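Local coordinates for protein EH1AB1 (Metagenome, PDB 6I8F) that hydrolyses esters, probably through the serine nucleophile and Ser-His-Asp triad of an alpha/beta-hydrolase fold, at residues A[37-42]-A[226-231]; A[65-70]-A[80-85]; A[196-201]-A[324-329]; A[208-213]-A[249-254]; A[263-268]-A[293-298]. All coordinates share one frame; numbering follows the deposited sequence.

Contact 1: A[37-42]-A[226-231]; sequences GLDTLP and KAHMDW
Trp231 presents its indole to the loop 37-42, which lies between helices 18-32 and 43-55 at the surface of this alpha/beta hydrolase; the contact thereby ties an N-terminal loop to the start of helix 230-236, an element inserted between core strands 198-202 and 262-267. The indole is held at both its face and its edge. Over one face sits Leu38, whose CG stands 3.8 Å from the centroid of the six-membered ring of Trp231 and only 2° off the ring normal, a CH-pi contact with the side chain set roughly perpendicular to that of the tryptophan. Its two methyls spread over the same face: CD1 of Leu38 rests on CZ2 of Trp231 at 3.7 Å, and CD2 of Leu38 is 3.9 Å from CZ3 of Trp231. The carbonyl oxygen of Leu38 also lies over the indole face.

Beside this pair, Asp39 lies against the imidazole of His228, modelled too close for the details of that approach to be relied on.

Further out, Trp231 extends to the loop because its CG is anti to the backbone N (chi1 -171°). The body of the loop is closed by Gly37 O, which accepts from both the backbone N and OG1 of Thr40. The indole also stacks on His43, the residue after Pro42, whose NE2 is hydrogen-bonded to Trp231 O; Val106 and Ile107 pack against it too. At the ring edge, NE1 of Trp231 donates to the carbonyl O of Leu41 at 3.1 Å; the N-H points straight at the oxygen, which lies in the indole plane.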
# COMPACT_ATOMS: atom_id res chain seq x y z
N GLY A 37 24.90 -3.01 -29.49
CA GLY A 37 23.62 -3.11 -28.79
C GLY A 37 23.28 -4.55 -28.44
O GLY A 37 23.78 -5.50 -29.07
N LEU A 38 22.40 -4.71 -27.45
CA LEU A 38 22.01 -6.01 -26.91
C LEU A 38 21.36 -6.88 -28.00
O LEU A 38 21.47 -8.10 -27.95
CB LEU A 38 21.03 -5.79 -25.74
CG LEU A 38 20.52 -7.06 -25.06
CD1 LEU A 38 21.66 -7.90 -24.50
CD2 LEU A 38 19.53 -6.70 -23.96
N ASP A 39 20.70 -6.22 -28.97
CA ASP A 39 20.00 -6.86 -30.09
C ASP A 39 20.97 -7.60 -31.02
O ASP A 39 20.56 -8.55 -31.70
CB ASP A 39 19.22 -5.82 -30.89
CG ASP A 39 20.07 -4.72 -31.51
OD1 ASP A 39 21.04 -4.29 -30.85
OD2 ASP A 39 19.76 -4.32 -32.65
N THR A 40 22.23 -7.17 -31.08
CA THR A 40 23.20 -7.69 -32.05
C THR A 40 23.91 -8.93 -31.49
O THR A 40 24.60 -9.63 -32.23
CB THR A 40 24.24 -6.63 -32.41
OG1 THR A 40 25.09 -6.42 -31.28
CG2 THR A 40 23.63 -5.31 -32.82
N LEU A 41 23.76 -9.19 -30.19
CA LEU A 41 24.52 -10.24 -29.54
C LEU A 41 23.71 -11.53 -29.50
O LEU A 41 22.48 -11.50 -29.42
CB LEU A 41 24.88 -9.79 -28.12
CG LEU A 41 25.70 -8.51 -28.03
CD1 LEU A 41 26.00 -8.16 -26.58
CD2 LEU A 41 27.00 -8.63 -28.83
N PRO A 42 24.38 -12.71 -29.56
CA PRO A 42 23.75 -13.98 -29.19
C PRO A 42 23.18 -13.88 -27.76
O PRO A 42 23.69 -13.10 -26.95
CB PRO A 42 24.90 -15.00 -29.23
CG PRO A 42 25.99 -14.35 -30.07
CD PRO A 42 25.80 -12.86 -29.92
N LYS A 226 12.87 1.00 -29.37
CA LYS A 226 11.51 0.49 -29.63
C LYS A 226 11.52 -1.03 -29.84
O LYS A 226 11.22 -1.80 -28.92
CB LYS A 226 10.85 1.20 -30.83
CG LYS A 226 9.41 0.78 -31.10
CD LYS A 226 8.94 1.03 -32.52
CE LYS A 226 7.43 1.13 -32.66
NZ LYS A 226 6.78 -0.20 -32.70
N ALA A 227 11.89 -1.45 -31.06
CA ALA A 227 11.68 -2.81 -31.54
C ALA A 227 12.87 -3.71 -31.18
O ALA A 227 13.19 -4.62 -31.96
CB ALA A 227 11.47 -2.81 -33.03
N HIS A 228 13.51 -3.48 -30.03
CA HIS A 228 14.35 -4.56 -29.54
C HIS A 228 13.78 -5.12 -28.24
O HIS A 228 14.48 -5.67 -27.38
CB HIS A 228 15.83 -4.27 -29.74
CG HIS A 228 16.18 -5.03 -30.96
ND1 HIS A 228 16.53 -4.45 -32.16
CD2 HIS A 228 16.00 -6.35 -31.21
CE1 HIS A 228 16.67 -5.40 -33.07
NE2 HIS A 228 16.34 -6.57 -32.51
N MET A 229 12.45 -5.09 -28.22
CA MET A 229 11.62 -6.04 -27.52
C MET A 229 11.75 -7.42 -28.19
O MET A 229 11.64 -8.44 -27.51
CB MET A 229 10.16 -5.60 -27.56
CG MET A 229 9.22 -6.50 -26.78
SD MET A 229 7.50 -5.91 -26.74
CE MET A 229 7.59 -4.60 -25.52
N ASP A 230 11.97 -7.46 -29.51
CA ASP A 230 11.99 -8.71 -30.28
C ASP A 230 13.08 -9.65 -29.76
O ASP A 230 12.88 -10.86 -29.73
CB ASP A 230 12.17 -8.45 -31.77
CG ASP A 230 10.95 -7.82 -32.40
OD1 ASP A 230 11.08 -7.25 -33.50
OD2 ASP A 230 9.87 -7.89 -31.76
N TRP A 231 14.21 -9.08 -29.35
CA TRP A 231 15.32 -9.86 -28.81
C TRP A 231 14.84 -10.74 -27.64
O TRP A 231 15.36 -11.84 -27.46
CB TRP A 231 16.46 -8.92 -28.40
CG TRP A 231 17.74 -9.59 -28.02
CD1 TRP A 231 18.77 -9.93 -28.85
CD2 TRP A 231 18.16 -9.97 -26.70
NE1 TRP A 231 19.80 -10.49 -28.14
CE2 TRP A 231 19.46 -10.53 -26.81
CE3 TRP A 231 17.57 -9.90 -25.43
CZ2 TRP A 231 20.16 -11.01 -25.71
CZ3 TRP A 231 18.27 -10.37 -24.34
CH2 TRP A 231 19.54 -10.92 -24.48

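Contact 2: A[65-70]-A[80-85]; sequences AEVANG and RFRRYR
Ala68 and Arg83 exchange two backbone hydrogen bonds at the middle of an antiparallel beta hairpin: Arg83 N donates to Ala68 O at 2.7 Å and Ala68 N to Arg83 O at 2.9 Å. The arms, strands 66-70 and 80-85, bring their axes within 4.5 Å at the closest. Glu66 with Arg85 and Gly70 with Phe81 are the further hydrogen-bonded pairs, and Val67 with Tyr84 and Asn69 with Arg82 the non-hydrogen-bonded ones.

One polar side-chain bond crosses the pair. Asn69 and Arg82 run side by side, and NE of Arg82 reaches OD1 of Asn69 at 2.8 Å. The bond uses a lone pair of the amide oxygen and meets the guanidinium at its edge, although the amide and guanidinium planes are 46° apart. The other end of Arg82 is gripped by salt bridges to Glu111 and Asp114, which fix the rotation of the group. Water 1 gives a hydrogen to OE2 of Glu66 and, more weakly, to the carbonyl O of Arg83.

Apolar contacts differ between the faces. With Val67, CG2 meets CD2 of Tyr84 at 3.8 Å, while CG1 lies against the aliphatic CG and CD of Arg82. On the face of Ala68 and Arg83, Phe81 places CG between its backbone N and carbonyl carbon (chi1 59°), which lays one ring face against Gly70, whose CA lies 4.0 Å from the ring centroid of Phe81 in a CH-pi contact.

Strand 66-73 forms one margin of the sheet within this chain; strand 78-85 joins it to strand 127-132, and helix 114-124 covers Tyr84 and Val67.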
# COMPACT_ATOMS: atom_id res chain seq x y z
N ALA A 65 20.30 -12.97 8.35
CA ALA A 65 20.64 -13.96 9.37
C ALA A 65 21.36 -15.14 8.72
O ALA A 65 22.28 -15.72 9.30
CB ALA A 65 19.40 -14.42 10.10
N GLU A 66 20.92 -15.51 7.50
CA GLU A 66 21.44 -16.70 6.84
C GLU A 66 21.02 -16.70 5.37
O GLU A 66 19.93 -16.23 5.03
CB GLU A 66 20.89 -17.92 7.58
CG GLU A 66 21.38 -19.24 7.08
CD GLU A 66 20.49 -20.38 7.55
OE1 GLU A 66 20.81 -20.99 8.61
OE2 GLU A 66 19.48 -20.67 6.86
N VAL A 67 21.88 -17.24 4.52
CA VAL A 67 21.57 -17.48 3.12
C VAL A 67 21.89 -18.94 2.81
O VAL A 67 22.98 -19.40 3.10
CB VAL A 67 22.32 -16.51 2.20
CG1 VAL A 67 22.05 -16.79 0.73
CG2 VAL A 67 21.98 -15.06 2.51
N ALA A 68 20.92 -19.64 2.22
CA ALA A 68 20.97 -21.07 1.95
C ALA A 68 20.74 -21.32 0.45
O ALA A 68 19.80 -20.77 -0.13
CB ALA A 68 19.94 -21.79 2.78
N ASN A 69 21.60 -22.16 -0.14
CA ASN A 69 21.53 -22.58 -1.54
C ASN A 69 21.21 -24.07 -1.60
O ASN A 69 21.77 -24.88 -0.85
CB ASN A 69 22.83 -22.33 -2.31
CG ASN A 69 23.19 -20.86 -2.44
OD1 ASN A 69 22.32 -20.00 -2.49
ND2 ASN A 69 24.46 -20.57 -2.49
N GLY A 70 20.30 -24.41 -2.51
CA GLY A 70 20.01 -25.78 -2.87
C GLY A 70 19.24 -25.84 -4.18
O GLY A 70 19.08 -24.82 -4.87
N ARG A 80 17.06 -24.41 -8.92
CA ARG A 80 17.86 -23.95 -7.83
C ARG A 80 17.11 -22.83 -7.10
O ARG A 80 16.34 -22.07 -7.70
CB ARG A 80 19.22 -23.49 -8.35
CG ARG A 80 20.09 -24.65 -8.84
CD ARG A 80 21.35 -24.14 -9.52
NE ARG A 80 21.04 -23.33 -10.69
CZ ARG A 80 21.92 -22.65 -11.41
NH1 ARG A 80 23.21 -22.69 -11.09
NH2 ARG A 80 21.52 -21.92 -12.44
N PHE A 81 17.36 -22.72 -5.80
CA PHE A 81 16.77 -21.67 -4.99
C PHE A 81 17.83 -21.10 -4.05
O PHE A 81 18.86 -21.74 -3.78
CB PHE A 81 15.57 -22.21 -4.21
CG PHE A 81 15.93 -23.35 -3.29
CD1 PHE A 81 16.48 -23.10 -2.04
CD2 PHE A 81 15.74 -24.66 -3.68
CE1 PHE A 81 16.83 -24.14 -1.20
CE2 PHE A 81 16.08 -25.71 -2.83
CZ PHE A 81 16.63 -25.45 -1.59
N ARG A 82 17.56 -19.89 -3.55
CA ARG A 82 18.34 -19.32 -2.48
C ARG A 82 17.38 -18.77 -1.42
O ARG A 82 16.47 -18.02 -1.73
CB ARG A 82 19.29 -18.26 -3.04
CG ARG A 82 20.06 -17.51 -1.97
CD ARG A 82 21.11 -16.62 -2.57
NE ARG A 82 22.10 -17.37 -3.33
CZ ARG A 82 22.91 -16.82 -4.23
NH1 ARG A 82 22.95 -15.50 -4.37
NH2 ARG A 82 23.65 -17.59 -5.01
N ARG A 83 17.55 -19.23 -0.18
CA ARG A 83 16.71 -18.83 0.94
C ARG A 83 17.45 -17.75 1.73
O ARG A 83 18.66 -17.87 1.99
CB ARG A 83 16.38 -19.99 1.88
CG ARG A 83 15.91 -21.25 1.17
CD ARG A 83 15.16 -22.17 2.11
NE ARG A 83 16.04 -22.83 3.04
CZ ARG A 83 15.73 -23.16 4.29
NH1 ARG A 83 14.72 -22.57 4.91
NH2 ARG A 83 16.44 -24.08 4.92
N TYR A 84 16.70 -16.71 2.10
CA TYR A 84 17.20 -15.63 2.91
C TYR A 84 16.40 -15.55 4.21
O TYR A 84 15.17 -15.38 4.18
CB TYR A 84 17.07 -14.31 2.15
CG TYR A 84 17.69 -14.26 0.78
CD1 TYR A 84 16.99 -14.69 -0.34
CD2 TYR A 84 18.94 -13.72 0.59
CE1 TYR A 84 17.53 -14.59 -1.62
CE2 TYR A 84 19.50 -13.62 -0.68
CZ TYR A 84 18.79 -14.05 -1.78
OH TYR A 84 19.36 -13.94 -3.03
N ARG A 85 17.09 -15.70 5.34
CA ARG A 85 16.48 -15.60 6.65
C ARG A 85 16.67 -14.17 7.14
O ARG A 85 17.80 -13.68 7.16
CB ARG A 85 17.10 -16.63 7.59
CG ARG A 85 16.50 -16.63 8.99
CD ARG A 85 16.83 -17.90 9.75
NE ARG A 85 16.03 -17.94 10.95
CZ ARG A 85 14.84 -18.52 11.08
NH1 ARG A 85 14.39 -19.39 10.20
NH2 ARG A 85 14.11 -18.21 12.14
O HOH W 1 18.17 -19.31 4.99

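Contact 3: A[196-201]-A[324-329]; sequences PAFQML and GAHFGT
Strand 198-201 and the last turn of helix 310-327 approach without backbone contact: the nearest CA atoms, those of Phe198 and His326, are 8.3 Å apart, and side chains and one water fill the interval. The helix ends in a Schellman motif. Gly328 takes positive phi (76°), with Thr329 N bonded back to Gly324 O and a weaker bond from Gly328 N to Ala325 O.

Three rings form an aromatic cluster between the two elements. Phe198 and His326 both carry CG anti to the backbone N (chi1 -176° in each), which sends the two rings toward one another from opposite segments. CD2 of Phe198 comes over one face of the imidazole, 3.6 Å from CD2 of His326 and offset toward the rim, with the planes inclined at 35°. Phe327 enters next to them: its CZ meets CB of Phe198 at 3.8 Å, and at its edge CE1 touches CB of Ala197, also at 3.8 Å.

The polar rim of the imidazole is served by water 2. This water donates to the carbonyl O of Ala197 at 2.6 Å and lies in the imidazole plane, 2.8 Å from NE2 of His326.

Such packing of the C-terminal helix against the central sheet is characteristic of the alpha/beta-hydrolase fold; here Phe327 also reaches Ala170 on strand 169-174, next to strand 198-202.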
# COMPACT_ATOMS: atom_id res chain seq x y z
N PRO A 196 -1.07 -19.40 -3.33
CA PRO A 196 -0.38 -18.50 -2.41
C PRO A 196 -1.35 -17.71 -1.54
O PRO A 196 -2.45 -17.45 -1.96
CB PRO A 196 0.37 -17.55 -3.36
CG PRO A 196 0.55 -18.35 -4.62
CD PRO A 196 -0.76 -19.11 -4.73
N ALA A 197 -0.89 -17.32 -0.34
CA ALA A 197 -1.67 -16.50 0.58
C ALA A 197 -1.61 -15.01 0.19
O ALA A 197 -2.36 -14.18 0.73
CB ALA A 197 -1.11 -16.71 1.97
N PHE A 198 -0.68 -14.64 -0.70
CA PHE A 198 -0.41 -13.24 -1.03
C PHE A 198 0.38 -13.20 -2.33
O PHE A 198 1.11 -14.16 -2.61
CB PHE A 198 0.35 -12.58 0.12
CG PHE A 198 0.63 -11.10 0.01
CD1 PHE A 198 1.83 -10.63 -0.51
CD2 PHE A 198 -0.28 -10.16 0.47
CE1 PHE A 198 2.10 -9.27 -0.59
CE2 PHE A 198 -0.01 -8.80 0.41
CZ PHE A 198 1.18 -8.36 -0.13
N GLN A 199 0.23 -12.13 -3.11
CA GLN A 199 0.97 -11.95 -4.36
C GLN A 199 1.55 -10.53 -4.40
O GLN A 199 0.84 -9.55 -4.24
CB GLN A 199 0.12 -12.29 -5.59
CG GLN A 199 -1.15 -11.45 -5.75
CD GLN A 199 -2.00 -11.89 -6.92
OE1 GLN A 199 -1.52 -12.07 -8.04
NE2 GLN A 199 -3.30 -12.06 -6.68
N MET A 200 2.87 -10.45 -4.61
CA MET A 200 3.58 -9.18 -4.68
C MET A 200 3.99 -8.96 -6.14
O MET A 200 4.95 -9.56 -6.62
CB MET A 200 4.80 -9.17 -3.76
CG MET A 200 5.64 -7.90 -3.86
SD MET A 200 7.27 -8.05 -3.09
CE MET A 200 6.82 -8.33 -1.38
N LEU A 201 3.23 -8.12 -6.85
CA LEU A 201 3.43 -7.90 -8.27
C LEU A 201 4.10 -6.54 -8.49
O LEU A 201 3.48 -5.49 -8.37
CB LEU A 201 2.08 -7.99 -8.99
CG LEU A 201 1.18 -9.17 -8.62
CD1 LEU A 201 -0.10 -9.11 -9.44
CD2 LEU A 201 1.87 -10.51 -8.80
N GLY A 324 4.68 -7.87 5.16
CA GLY A 324 4.90 -8.15 6.59
C GLY A 324 3.69 -7.83 7.44
O GLY A 324 3.31 -8.62 8.34
N ALA A 325 3.07 -6.68 7.16
CA ALA A 325 1.84 -6.25 7.81
C ALA A 325 0.73 -7.27 7.53
O ALA A 325 -0.04 -7.65 8.42
CB ALA A 325 1.44 -4.88 7.34
N HIS A 326 0.65 -7.73 6.27
CA HIS A 326 -0.37 -8.68 5.91
C HIS A 326 -0.20 -9.97 6.72
O HIS A 326 -1.16 -10.54 7.19
CB HIS A 326 -0.39 -8.94 4.39
CG HIS A 326 -1.51 -9.84 3.99
ND1 HIS A 326 -2.82 -9.40 3.89
CD2 HIS A 326 -1.53 -11.17 3.72
CE1 HIS A 326 -3.60 -10.41 3.56
NE2 HIS A 326 -2.83 -11.51 3.44
N PHE A 327 1.05 -10.41 6.89
CA PHE A 327 1.35 -11.69 7.53
C PHE A 327 1.53 -11.56 9.05
O PHE A 327 1.77 -12.57 9.72
CB PHE A 327 2.60 -12.30 6.87
CG PHE A 327 2.35 -12.98 5.54
CD1 PHE A 327 1.13 -13.57 5.25
CD2 PHE A 327 3.35 -13.06 4.59
CE1 PHE A 327 0.91 -14.21 4.04
CE2 PHE A 327 3.14 -13.69 3.38
CZ PHE A 327 1.92 -14.27 3.10
N GLY A 328 1.42 -10.34 9.59
CA GLY A 328 1.45 -10.08 11.03
C GLY A 328 2.85 -10.17 11.63
O GLY A 328 2.99 -10.59 12.75
N THR A 329 3.89 -9.73 10.90
CA THR A 329 5.25 -9.88 11.40
C THR A 329 5.68 -8.65 12.21
O THR A 329 5.02 -7.63 12.22
CB THR A 329 6.25 -10.13 10.27
OG1 THR A 329 6.30 -8.94 9.49
CG2 THR A 329 5.87 -11.32 9.41
OXT THR A 329 6.74 -8.68 12.85
O HOH W 2 -3.79 -14.12 2.85

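Contact 4: A[208-213]-A[249-254]; sequences SSRESA and SPLLAT
Ser249 turns its hydroxyl toward the start of 208-213, where OG accepts a hydrogen bond from the backbone N of Ser208 at 2.8 Å, with an N-H...O angle of 153°. Its OG sits beside its own backbone N (chi1 -67°) and also bonds to the carbonyl of Leu243, so this buried hydroxyl links three points of chain. The hydroxyl of Ser208 instead engages the carbonyl of Leu248.

Leu252 divides its two methyls between Ser209 and Arg210. Its CD1 meets OG of Ser209 at 3.5 Å, while its CD2 reaches NH1 of Arg210 at 3.7 Å; the Arg210 and Leu252 side chains run antiparallel alongside each other. Both segments are connecting loops of the alpha/beta-hydrolase fold: 208-213 leads from strand 198-202 to helix 213-219, and 249-254, with a 3-10 turn at 250-252, precedes strand 262-267.

Arg210 lies roughly perpendicular to Leu251, its NH1 being 3.9 Å from CD2 of Leu251. The arginine chain bends at chi3 (-70°), and its NE is fixed by a salt bridge with Asp207, whose other carboxylate oxygen takes a hydrogen bond from OG of Ser209.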
# COMPACT_ATOMS: atom_id res chain seq x y z
N SER A 208 -0.26 -9.50 -23.11
CA SER A 208 0.54 -9.62 -24.32
C SER A 208 -0.30 -9.44 -25.59
O SER A 208 0.23 -9.52 -26.71
CB SER A 208 1.23 -10.95 -24.35
OG SER A 208 2.09 -11.11 -23.23
N SER A 209 -1.61 -9.22 -25.43
CA SER A 209 -2.56 -9.32 -26.53
C SER A 209 -2.88 -7.94 -27.12
O SER A 209 -3.22 -7.85 -28.29
CB SER A 209 -3.82 -10.01 -26.08
OG SER A 209 -4.61 -9.12 -25.30
N ARG A 210 -2.76 -6.88 -26.32
CA ARG A 210 -3.12 -5.52 -26.72
C ARG A 210 -2.00 -4.55 -26.32
O ARG A 210 -1.22 -4.85 -25.41
CB ARG A 210 -4.43 -5.08 -26.06
CG ARG A 210 -5.62 -6.00 -26.33
CD ARG A 210 -6.83 -5.63 -25.50
NE ARG A 210 -6.66 -5.94 -24.08
CZ ARG A 210 -7.46 -5.51 -23.11
NH1 ARG A 210 -7.26 -5.90 -21.86
NH2 ARG A 210 -8.46 -4.70 -23.39
N GLU A 211 -1.94 -3.41 -27.01
CA GLU A 211 -1.06 -2.31 -26.64
C GLU A 211 -1.88 -1.24 -25.91
O GLU A 211 -2.71 -0.56 -26.51
CB GLU A 211 -0.37 -1.70 -27.86
CG GLU A 211 0.78 -2.55 -28.39
CD GLU A 211 1.90 -1.78 -29.06
OE1 GLU A 211 2.67 -2.41 -29.81
OE2 GLU A 211 2.01 -0.56 -28.83
N SER A 212 -1.63 -1.10 -24.60
CA SER A 212 -2.17 -0.02 -23.79
C SER A 212 -1.65 1.33 -24.28
O SER A 212 -0.63 1.40 -24.98
CB SER A 212 -1.79 -0.23 -22.35
OG SER A 212 -0.39 0.01 -22.19
N ALA A 213 -2.30 2.41 -23.85
CA ALA A 213 -1.82 3.77 -24.12
C ALA A 213 -0.35 3.91 -23.69
O ALA A 213 0.47 4.45 -24.45
CB ALA A 213 -2.69 4.79 -23.44
N SER A 249 -1.06 -13.53 -20.71
CA SER A 249 -1.98 -12.41 -20.62
C SER A 249 -2.94 -12.61 -19.45
O SER A 249 -4.15 -12.73 -19.65
CB SER A 249 -2.72 -12.24 -21.93
OG SER A 249 -1.82 -11.83 -22.95
N PRO A 250 -2.43 -12.68 -18.20
CA PRO A 250 -3.29 -12.97 -17.05
C PRO A 250 -4.37 -11.91 -16.80
O PRO A 250 -5.40 -12.22 -16.18
CB PRO A 250 -2.30 -13.07 -15.87
CG PRO A 250 -1.07 -12.30 -16.32
CD PRO A 250 -1.01 -12.52 -17.82
N LEU A 251 -4.18 -10.69 -17.31
CA LEU A 251 -5.19 -9.64 -17.24
C LEU A 251 -6.52 -10.09 -17.87
O LEU A 251 -7.58 -9.57 -17.50
CB LEU A 251 -4.68 -8.37 -17.93
CG LEU A 251 -5.61 -7.15 -17.87
CD1 LEU A 251 -5.90 -6.76 -16.42
CD2 LEU A 251 -5.02 -5.98 -18.62
N LEU A 252 -6.48 -11.04 -18.81
CA LEU A 252 -7.67 -11.40 -19.59
C LEU A 252 -8.48 -12.49 -18.89
O LEU A 252 -9.46 -12.93 -19.45
CB LEU A 252 -7.24 -11.87 -20.99
CG LEU A 252 -6.38 -10.88 -21.78
CD1 LEU A 252 -6.01 -11.47 -23.14
CD2 LEU A 252 -7.09 -9.55 -21.97
N ALA A 253 -8.10 -12.94 -17.70
CA ALA A 253 -8.94 -13.91 -16.98
C ALA A 253 -10.38 -13.39 -16.88
O ALA A 253 -10.63 -12.18 -16.74
CB ALA A 253 -8.38 -14.20 -15.61
N THR A 254 -11.31 -14.34 -16.97
CA THR A 254 -12.76 -14.13 -16.93
C THR A 254 -13.22 -13.70 -15.53
O THR A 254 -14.18 -12.96 -15.37
CB THR A 254 -13.47 -15.44 -17.32
OG1 THR A 254 -13.38 -15.54 -18.74
CG2 THR A 254 -14.92 -15.52 -16.91

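Contact 5: A[263-268]-A[293-298]; sequences FVLTAG and VNYPGT
Thr266 holds OG1 between its backbone N and carbonyl carbon (chi1 58°), while Asn294, with CG anti to the backbone N (chi1 -178°), carries its amide across to it. The two side chains meet at about a right angle, and ND2 of Asn294 donates to OG1 of Thr266 at 2.7 Å, the oxygen lying 16° out of the amide plane. The same OG1 is also hydrogen-bonded to the hydroxyl of Tyr292.

The backbones of strands 263-267 and 293-296 run parallel. Val293 N bonds to Val264 O and Thr266 N to Val293 O, both at 2.9 Å, and Tyr295 N to Thr266 O at 2.8 Å. Gly268 N closes the series on Tyr295 O, approaching from above the carbonyl plane. Here the backbones draw close, Gly268 CA lying 4.1 Å from Pro296 CA.

On the other face, CG1 of Val293 packs against CZ of Phe263 at 3.5 Å and CG of Leu265 at 3.9 Å. CD1 of Leu265 touches CE1 of Tyr295 at 3.7 Å, and helix 310-327 covers this side.

At Val293 and Asn294 the sheet continues, antiparallel, into the second subunit. The pair belongs to a right-handed beta-alpha-beta crossover through helix 273-285, as in alpha/beta hydrolases, whose following loops probably bear the catalytic acid and histidine, Asp270 and His300.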
# COMPACT_ATOMS: atom_id res chain seq x y z
N PHE A 263 -0.25 -6.93 -3.53
CA PHE A 263 0.40 -5.65 -3.62
C PHE A 263 0.81 -5.48 -5.09
O PHE A 263 1.53 -6.33 -5.61
CB PHE A 263 1.59 -5.61 -2.67
CG PHE A 263 2.46 -4.38 -2.79
CD1 PHE A 263 2.15 -3.23 -2.08
CD2 PHE A 263 3.58 -4.37 -3.59
CE1 PHE A 263 2.95 -2.10 -2.17
CE2 PHE A 263 4.37 -3.23 -3.70
CZ PHE A 263 4.06 -2.11 -2.97
N VAL A 264 0.34 -4.42 -5.74
CA VAL A 264 0.64 -4.16 -7.16
C VAL A 264 1.30 -2.78 -7.26
O VAL A 264 0.74 -1.77 -6.83
CB VAL A 264 -0.63 -4.25 -8.03
CG1 VAL A 264 -0.30 -4.08 -9.50
CG2 VAL A 264 -1.41 -5.54 -7.81
N LEU A 265 2.52 -2.76 -7.79
CA LEU A 265 3.29 -1.55 -7.91
C LEU A 265 3.51 -1.24 -9.40
O LEU A 265 3.86 -2.15 -10.16
CB LEU A 265 4.62 -1.73 -7.17
CG LEU A 265 5.55 -0.51 -7.17
CD1 LEU A 265 6.39 -0.47 -5.91
CD2 LEU A 265 6.45 -0.50 -8.39
N THR A 266 3.28 0.02 -9.78
CA THR A 266 3.67 0.51 -11.10
C THR A 266 4.68 1.64 -10.99
O THR A 266 4.72 2.41 -10.01
CB THR A 266 2.45 0.94 -11.94
OG1 THR A 266 1.76 1.97 -11.22
CG2 THR A 266 1.52 -0.21 -12.26
N ALA A 267 5.53 1.73 -12.01
CA ALA A 267 6.43 2.85 -12.23
C ALA A 267 5.76 3.83 -13.20
O ALA A 267 5.12 3.40 -14.15
CB ALA A 267 7.76 2.35 -12.75
N GLY A 268 5.91 5.13 -12.93
CA GLY A 268 5.24 6.21 -13.68
C GLY A 268 5.65 6.27 -15.15
O GLY A 268 4.80 6.46 -16.01
N VAL A 293 0.05 0.84 -5.72
CA VAL A 293 0.87 2.04 -5.59
C VAL A 293 1.54 2.34 -6.93
O VAL A 293 2.02 1.43 -7.60
CB VAL A 293 1.91 1.93 -4.46
CG1 VAL A 293 2.83 0.73 -4.63
CG2 VAL A 293 2.72 3.21 -4.34
N ASN A 294 1.58 3.64 -7.26
CA ASN A 294 2.29 4.16 -8.39
C ASN A 294 3.44 5.02 -7.89
O ASN A 294 3.24 5.89 -7.03
CB ASN A 294 1.39 4.95 -9.34
CG ASN A 294 2.14 5.44 -10.57
OD1 ASN A 294 2.27 6.64 -10.78
ND2 ASN A 294 2.67 4.52 -11.35
N TYR A 295 4.65 4.75 -8.42
CA TYR A 295 5.86 5.54 -8.13
C TYR A 295 6.10 6.47 -9.32
O TYR A 295 6.68 6.07 -10.32
CB TYR A 295 7.06 4.63 -7.86
CG TYR A 295 7.17 4.17 -6.42
CD1 TYR A 295 6.21 3.34 -5.87
CD2 TYR A 295 8.20 4.60 -5.60
CE1 TYR A 295 6.28 2.94 -4.54
CE2 TYR A 295 8.28 4.21 -4.27
CZ TYR A 295 7.31 3.37 -3.73
OH TYR A 295 7.35 2.99 -2.43
N PRO A 296 5.64 7.75 -9.27
CA PRO A 296 5.81 8.66 -10.40
C PRO A 296 7.29 9.00 -10.60
O PRO A 296 8.09 8.95 -9.66
CB PRO A 296 4.99 9.90 -10.02
CG PRO A 296 4.90 9.85 -8.50
CD PRO A 296 4.94 8.38 -8.13
N GLY A 297 7.65 9.34 -11.84
CA GLY A 297 8.96 9.92 -12.14
C GLY A 297 10.10 8.91 -12.10
O GLY A 297 11.25 9.32 -12.09
N THR A 298 9.80 7.60 -12.07
CA THR A 298 10.84 6.57 -12.16
C THR A 298 10.46 5.60 -13.28
O THR A 298 9.38 5.70 -13.86
CB THR A 298 11.09 5.86 -10.82
OG1 THR A 298 12.30 5.10 -10.94
CG2 THR A 298 9.93 4.97 -10.40

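In the fold
Contacts 2, 3 and 5 all reach the same central sheet: contact 2 at the 66-73 margin, contact 5 at the 290-296 margin, their centres about 29 Å apart. Contact 3 bridges toward contact 5, since strands 198-202 and 262-267 are neighbours: Gln199 O and Phe263 N are 2.9 Å apart, a probable hydrogen bond, and Phe198 packs on Phe263. Both also touch the second subunit. Contacts 1 and 4 belong to loops and insertions away from the sheet, about 5 Å apart at the nearest atoms. In contact 5 the side chain of Ala267 touches the presumed triad of Ser175, Asp270 and His300.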